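Local coordinates for divalent ion tolerance protein CutA1 (Ehrlichia chaffeensis, PDB 4IYQ) that belongs to the CutA family of divalent ion tolerance proteins, forms a trimer and may bind copper, at residues 28-33 and 94-100; 49-53 and 120-126. All coordinates share one frame; numbering follows the deposited sequence.

Contact 1: 28-33 and 94-100; sequences LYTTTP and IQAIHPY
With a chi1 of -150° that swings the imidazole away from its own backbone N, His98 carries NE2 to the end of strand 25-32, where Thr30 sets OG1 opposite its own N (chi1 -166°), which turns the hydroxyl toward NE2. This joins the first strand of a ferredoxin-like alpha/beta sandwich to the C-terminal end of helix 87-97, which covers the sheet. NE2 approaches Thr31 O at 2.8 Å, the carbonyl oxygen lying at the ring edge and near its plane. The same N-H also leans to Thr30 OG1, 3.3 Å from NE2; shared in this way, both bonds are strongly bent and weak. Thr30 OG1 is hydrogen-bonded to Ala104 O as well. On the far side of the imidazole, ND1 accepts from Tyr100 N at 3.1 Å, almost in the ring plane and fairly straight at 161°, which fixes the ring rotation and is consistent with a proton on NE2. Up the helix, Ile94 sends CD1 across to CD2 of Leu28, 3.9 Å away, an apolar meeting that Leu45 of helix 35-47 and Ile105 of strand 105-108 extend into the core. Past His98 the chain turns back toward the strand end: Pro33 sets CD against CG of Pro99 at 3.7 Å, while its CD approaches the Tyr100 ring obliquely near CZ, with CG by CE1 and CB by OH. Tyr100 OH passes 3.4 Å from Pro33 N, which has no hydrogen to give, and is hydrogen-bonded instead to OE2 of Glu75.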
loop_
_atom_site.group_PDB
_atom_site.type_symbol
_atom_site.label_atom_id
_atom_site.label_comp_id
_atom_site.label_asym_id
_atom_site.label_seq_id
_atom_site.Cartn_x
_atom_site.Cartn_y
_atom_site.Cartn_z
ATOM N N LEU A 28 -5.344 -5.711 -5.721
ATOM C CA LEU A 28 -4.871 -5.110 -6.955
ATOM C C LEU A 28 -4.670 -3.619 -6.751
ATOM O O LEU A 28 -5.496 -2.935 -6.143
ATOM C CB LEU A 28 -5.843 -5.368 -8.112
ATOM C CG LEU A 28 -5.658 -6.707 -8.834
ATOM C CD1 LEU A 28 -6.124 -7.866 -7.972
ATOM C CD2 LEU A 28 -6.363 -6.733 -10.173
ATOM N N TYR A 29 -3.573 -3.121 -7.298
ATOM C CA TYR A 29 -3.225 -1.716 -7.211
ATOM C C TYR A 29 -3.103 -1.113 -8.605
ATOM O O TYR A 29 -2.456 -1.687 -9.477
ATOM C CB TYR A 29 -1.915 -1.573 -6.432
ATOM C CG TYR A 29 -1.363 -0.178 -6.298
ATOM C CD1 TYR A 29 -1.668 0.597 -5.190
ATOM C CD2 TYR A 29 -0.496 0.352 -7.259
ATOM C CE1 TYR A 29 -1.143 1.868 -5.031
ATOM C CE2 TYR A 29 0.033 1.633 -7.119
ATOM C CZ TYR A 29 -0.296 2.387 -5.992
ATOM O OH TYR A 29 0.210 3.654 -5.809
ATOM N N THR A 30 -3.714 0.053 -8.807
ATOM C CA THR A 30 -3.609 0.755 -10.083
ATOM C C THR A 30 -3.730 2.261 -9.832
ATOM O O THR A 30 -4.152 2.702 -8.754
ATOM C CB THR A 30 -4.705 0.284 -11.111
ATOM O OG1 THR A 30 -4.391 0.741 -12.431
ATOM C CG2 THR A 30 -6.095 0.798 -10.730
ATOM N N THR A 31 -3.347 3.054 -10.826
ATOM C CA THR A 31 -3.491 4.501 -10.706
ATOM C C THR A 31 -4.289 5.064 -11.896
ATOM O O THR A 31 -4.317 4.474 -12.959
ATOM C CB THR A 31 -2.107 5.185 -10.605
ATOM O OG1 THR A 31 -1.364 4.909 -11.795
ATOM C CG2 THR A 31 -1.327 4.647 -9.431
ATOM N N THR A 32 -4.927 6.213 -11.703
ATOM C CA THR A 32 -5.769 6.824 -12.732
ATOM C C THR A 32 -5.509 8.322 -12.788
ATOM O O THR A 32 -5.065 8.908 -11.809
ATOM C CB THR A 32 -7.267 6.593 -12.463
ATOM O OG1 THR A 32 -7.592 7.087 -11.163
ATOM C CG2 THR A 32 -7.612 5.115 -12.531
ATOM N N PRO A 33 -5.744 8.944 -13.949
ATOM C CA PRO A 33 -5.500 10.387 -14.034
ATOM C C PRO A 33 -6.476 11.231 -13.207
ATOM O O PRO A 33 -6.083 12.283 -12.721
ATOM C CB PRO A 33 -5.647 10.680 -15.534
ATOM C CG PRO A 33 -6.400 9.534 -16.096
ATOM C CD PRO A 33 -6.030 8.348 -15.266
ATOM N N ILE A 94 -9.454 -4.471 -16.195
ATOM C CA ILE A 94 -8.905 -3.149 -15.903
ATOM C C ILE A 94 -8.116 -2.631 -17.105
ATOM O O ILE A 94 -8.263 -1.466 -17.475
ATOM C CB ILE A 94 -8.009 -3.157 -14.632
ATOM C CG1 ILE A 94 -8.851 -3.427 -13.372
ATOM C CG2 ILE A 94 -7.306 -1.828 -14.466
ATOM C CD1 ILE A 94 -8.024 -3.850 -12.170
ATOM N N GLN A 95 -7.331 -3.504 -17.746
ATOM C CA GLN A 95 -6.549 -3.115 -18.925
ATOM C C GLN A 95 -7.465 -2.647 -20.064
ATOM O O GLN A 95 -7.201 -1.637 -20.706
ATOM C CB GLN A 95 -5.661 -4.275 -19.409
ATOM N N ALA A 96 -8.566 -3.356 -20.274
ATOM C CA ALA A 96 -9.492 -3.029 -21.351
ATOM C C ALA A 96 -10.178 -1.682 -21.146
ATOM O O ALA A 96 -10.470 -0.997 -22.112
ATOM C CB ALA A 96 -10.527 -4.124 -21.503
ATOM N N ILE A 97 -10.437 -1.288 -19.902
ATOM C CA ILE A 97 -11.230 -0.081 -19.676
ATOM C C ILE A 97 -10.421 1.109 -19.188
ATOM O O ILE A 97 -10.961 2.204 -19.068
ATOM C CB ILE A 97 -12.356 -0.330 -18.646
ATOM C CG1 ILE A 97 -11.770 -0.493 -17.238
ATOM C CG2 ILE A 97 -13.204 -1.525 -19.066
ATOM C CD1 ILE A 97 -12.761 -0.881 -16.191
ATOM N N HIS A 98 -9.133 0.902 -18.924
ATOM C CA HIS A 98 -8.266 1.948 -18.368
ATOM C C HIS A 98 -7.983 3.065 -19.377
ATOM O O HIS A 98 -7.727 2.806 -20.554
ATOM C CB HIS A 98 -6.949 1.333 -17.900
ATOM C CG HIS A 98 -6.319 2.059 -16.759
ATOM N ND1 HIS A 98 -5.706 3.283 -16.907
ATOM C CD2 HIS A 98 -6.213 1.739 -15.447
ATOM C CE1 HIS A 98 -5.245 3.687 -15.734
ATOM N NE2 HIS A 98 -5.539 2.770 -14.832
ATOM N N PRO A 99 -8.019 4.317 -18.918
ATOM C CA PRO A 99 -7.668 5.451 -19.790
ATOM C C PRO A 99 -6.230 5.406 -20.317
ATOM O O PRO A 99 -5.981 5.831 -21.447
ATOM C CB PRO A 99 -7.865 6.673 -18.884
ATOM C CG PRO A 99 -7.939 6.124 -17.460
ATOM C CD PRO A 99 -8.496 4.740 -17.590
ATOM N N TYR A 100 -5.302 4.872 -19.528
ATOM C CA TYR A 100 -3.906 4.769 -19.959
ATOM C C TYR A 100 -3.703 3.587 -20.899
ATOM O O TYR A 100 -4.288 2.524 -20.702
ATOM C CB TYR A 100 -2.958 4.607 -18.759
ATOM C CG TYR A 100 -2.859 5.781 -17.801
ATOM C CD1 TYR A 100 -3.160 7.076 -18.204
ATOM C CD2 TYR A 100 -2.460 5.581 -16.475
ATOM C CE1 TYR A 100 -3.071 8.146 -17.312
ATOM C CE2 TYR A 100 -2.365 6.639 -15.577
ATOM C CZ TYR A 100 -2.668 7.917 -16.001
ATOM O OH TYR A 100 -2.571 8.961 -15.107
#

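Contact 2: 49-53 and 120-126; sequences KLIAC and WVNDCTA
Ala52 turns its methyl onto helix 115-125 and makes the close-packed half of this contact. Its CB lies 3.8 Å from Cys124 CB and about as far from CG1 of Val121 and CZ3 of Trp120, one methyl filling the hollow between three helical side chains. Beside it Thr125 points CG2 at the backbone of the loop, 3.4 Å from Ile51 C. A chi1 of 56° gives both branches of Thr125 their work: OG1 folds back to bond Val121 O at 2.8 Å, one turn earlier in the helix, and the methyl is left to face residues 51 and 52. Trp120 extends its indole from the helix past Ala52, with CH2 3.4 Å from Ala52 O, and receives Cys53 SG at the edge of its six-membered ring. That sulfur-aromatic contact lies almost in the ring plane, with SG 3.9 Å from CZ3, whereas Cys124 SG sits over one face of the same indole, toward its rim. The other half is looser and partly open to solvent. There Lys49 runs alongside the helix end, bent near its tip, laying CB, CG and CE by the carbonyl oxygens of Cys124 and Ala126; NZ comes within 3.2 Å of Ala126 O. Cys53 pairs antiparallel with a strand of the third subunit, whose Tyr64 packs on Cys53 and Thr102 on Trp120, so the sheet runs on across the interface. Lys49 itself, with positive phi, is the C-prime residue of a Schellman motif, in which Leu50 N reaches Leu45 O and Lys49 N reaches Leu46 O to end helix 35-47 and turn the chain into the alpha-to-beta connection of the ferredoxin-like fold.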
loop_
_atom_site.group_PDB
_atom_site.type_symbol
_atom_site.label_atom_id
_atom_site.label_comp_id
_atom_site.label_asym_id
_atom_site.label_seq_id
_atom_site.Cartn_x
_atom_site.Cartn_y
_atom_site.Cartn_z
ATOM N N LYS A 49 -18.958 -8.158 -10.342
ATOM C CA LYS A 49 -18.625 -9.059 -9.248
ATOM C C LYS A 49 -17.183 -9.550 -9.353
ATOM O O LYS A 49 -16.887 -10.685 -8.978
ATOM C CB LYS A 49 -19.591 -10.250 -9.209
ATOM C CG LYS A 49 -20.986 -9.871 -8.800
ATOM C CD LYS A 49 -21.915 -11.063 -8.824
ATOM C CE LYS A 49 -21.599 -12.069 -7.747
ATOM N NZ LYS A 49 -22.712 -12.191 -6.756
ATOM N N LEU A 50 -16.308 -8.710 -9.909
ATOM C CA LEU A 50 -14.888 -9.049 -10.057
ATOM C C LEU A 50 -14.057 -8.600 -8.858
ATOM O O LEU A 50 -12.961 -9.116 -8.632
ATOM C CB LEU A 50 -14.314 -8.436 -11.337
ATOM C CG LEU A 50 -14.581 -9.123 -12.673
ATOM C CD1 LEU A 50 -14.131 -8.227 -13.812
ATOM C CD2 LEU A 50 -13.803 -10.412 -12.692
ATOM N N ILE A 51 -14.571 -7.615 -8.121
ATOM C CA ILE A 51 -13.997 -7.200 -6.841
ATOM C C ILE A 51 -15.108 -7.058 -5.790
ATOM O O ILE A 51 -16.294 -7.002 -6.132
ATOM C CB ILE A 51 -13.233 -5.867 -6.950
ATOM C CG1 ILE A 51 -14.212 -4.731 -7.299
ATOM C CG2 ILE A 51 -12.104 -5.996 -7.961
ATOM C CD1 ILE A 51 -13.674 -3.345 -7.075
ATOM N N ALA A 52 -14.705 -6.976 -4.524
ATOM C CA ALA A 52 -15.605 -6.796 -3.389
ATOM C C ALA A 52 -15.627 -5.339 -2.922
ATOM O O ALA A 52 -16.609 -4.856 -2.356
ATOM C CB ALA A 52 -15.182 -7.721 -2.224
ATOM N N CYS A 53 -14.507 -4.655 -3.112
ATOM C CA CYS A 53 -14.431 -3.255 -2.767
ATOM C C CYS A 53 -13.197 -2.574 -3.347
ATOM O O CYS A 53 -12.235 -3.221 -3.747
ATOM C CB CYS A 53 -14.463 -3.090 -1.238
ATOM S SG CYS A 53 -13.152 -3.966 -0.378
ATOM N N TRP A 120 -16.428 -12.531 3.476
ATOM C CA TRP A 120 -17.168 -11.448 2.868
ATOM C C TRP A 120 -16.715 -11.211 1.426
ATOM O O TRP A 120 -17.550 -11.140 0.517
ATOM C CB TRP A 120 -17.013 -10.175 3.693
ATOM C CG TRP A 120 -17.712 -9.051 3.075
ATOM C CD1 TRP A 120 -19.055 -8.859 3.043
ATOM C CD2 TRP A 120 -17.127 -7.940 2.382
ATOM N NE1 TRP A 120 -19.355 -7.702 2.372
ATOM C CE2 TRP A 120 -18.191 -7.111 1.958
ATOM C CE3 TRP A 120 -15.814 -7.564 2.078
ATOM C CZ2 TRP A 120 -17.988 -5.925 1.251
ATOM C CZ3 TRP A 120 -15.608 -6.384 1.373
ATOM C CH2 TRP A 120 -16.692 -5.580 0.964
ATOM N N VAL A 121 -15.402 -11.170 1.213
ATOM C CA VAL A 121 -14.858 -10.937 -0.119
ATOM C C VAL A 121 -15.300 -12.049 -1.055
ATOM O O VAL A 121 -15.736 -11.784 -2.181
ATOM C CB VAL A 121 -13.317 -10.816 -0.094
ATOM C CG1 VAL A 121 -12.751 -10.744 -1.502
ATOM C CG2 VAL A 121 -12.889 -9.591 0.740
ATOM N N ASN A 122 -15.252 -13.280 -0.552
ATOM C CA ASN A 122 -15.758 -14.441 -1.285
ATOM C C ASN A 122 -17.241 -14.348 -1.647
ATOM O O ASN A 122 -17.596 -14.541 -2.813
ATOM C CB ASN A 122 -15.485 -15.723 -0.480
ATOM C CG ASN A 122 -14.081 -16.278 -0.725
ATOM O OD1 ASN A 122 -13.897 -17.159 -1.560
ATOM N ND2 ASN A 122 -13.083 -15.719 -0.045
ATOM N N ASP A 123 -18.091 -14.015 -0.675
ATOM C CA ASP A 123 -19.535 -13.933 -0.908
ATOM C C ASP A 123 -19.898 -12.816 -1.902
ATOM O O ASP A 123 -20.835 -12.949 -2.690
ATOM C CB ASP A 123 -20.282 -13.729 0.409
ATOM C CG ASP A 123 -20.080 -14.893 1.391
ATOM O OD1 ASP A 123 -19.614 -15.990 0.978
ATOM O OD2 ASP A 123 -20.411 -14.713 2.585
ATOM N N CYS A 124 -19.155 -11.716 -1.858
ATOM C CA CYS A 124 -19.401 -10.598 -2.747
ATOM C C CYS A 124 -19.052 -10.934 -4.195
ATOM O O CYS A 124 -19.648 -10.400 -5.119
ATOM C CB CYS A 124 -18.567 -9.391 -2.316
ATOM S SG CYS A 124 -19.144 -8.542 -0.867
ATOM N N THR A 125 -18.071 -11.811 -4.400
ATOM C CA THR A 125 -17.555 -11.999 -5.755
ATOM C C THR A 125 -17.896 -13.336 -6.409
ATOM O O THR A 125 -17.684 -13.522 -7.601
ATOM C CB THR A 125 -16.036 -11.839 -5.766
ATOM O OG1 THR A 125 -15.453 -12.745 -4.825
ATOM C CG2 THR A 125 -15.657 -10.404 -5.422
ATOM N N ALA A 126 -18.448 -14.253 -5.635
ATOM C CA ALA A 126 -18.832 -15.562 -6.161
ATOM C C ALA A 126 -20.104 -15.518 -6.996
ATOM O O ALA A 126 -21.112 -14.930 -6.591
ATOM C CB ALA A 126 -19.006 -16.561 -5.012
#

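Overall arrangement
Contact 1 and contact 2 lie on opposite sides of the chain's centre, their centres 19 Å apart and their nearest atoms about 6 Å apart without touching. Along the chain their segments alternate: 28-33, 49-53, 94-100, then 120-126. Both attach to one four-stranded antiparallel sheet of order 2-3-1-4, contact 1 at the inner strand 25-32 and contact 2 beside strand 53-66, an edge strand within this chain at which the third subunit continues the sheet. Helix 35-47 runs between them, touching Thr32 and Ile94 in one and Leu50 and Ile51 in the other. Contact 1 joins the C-terminal end of helix 87-97 to the sheet, and contact 2 joins the loop after helix 35-47 to helix 115-125. The second subunit lies beside contact 1.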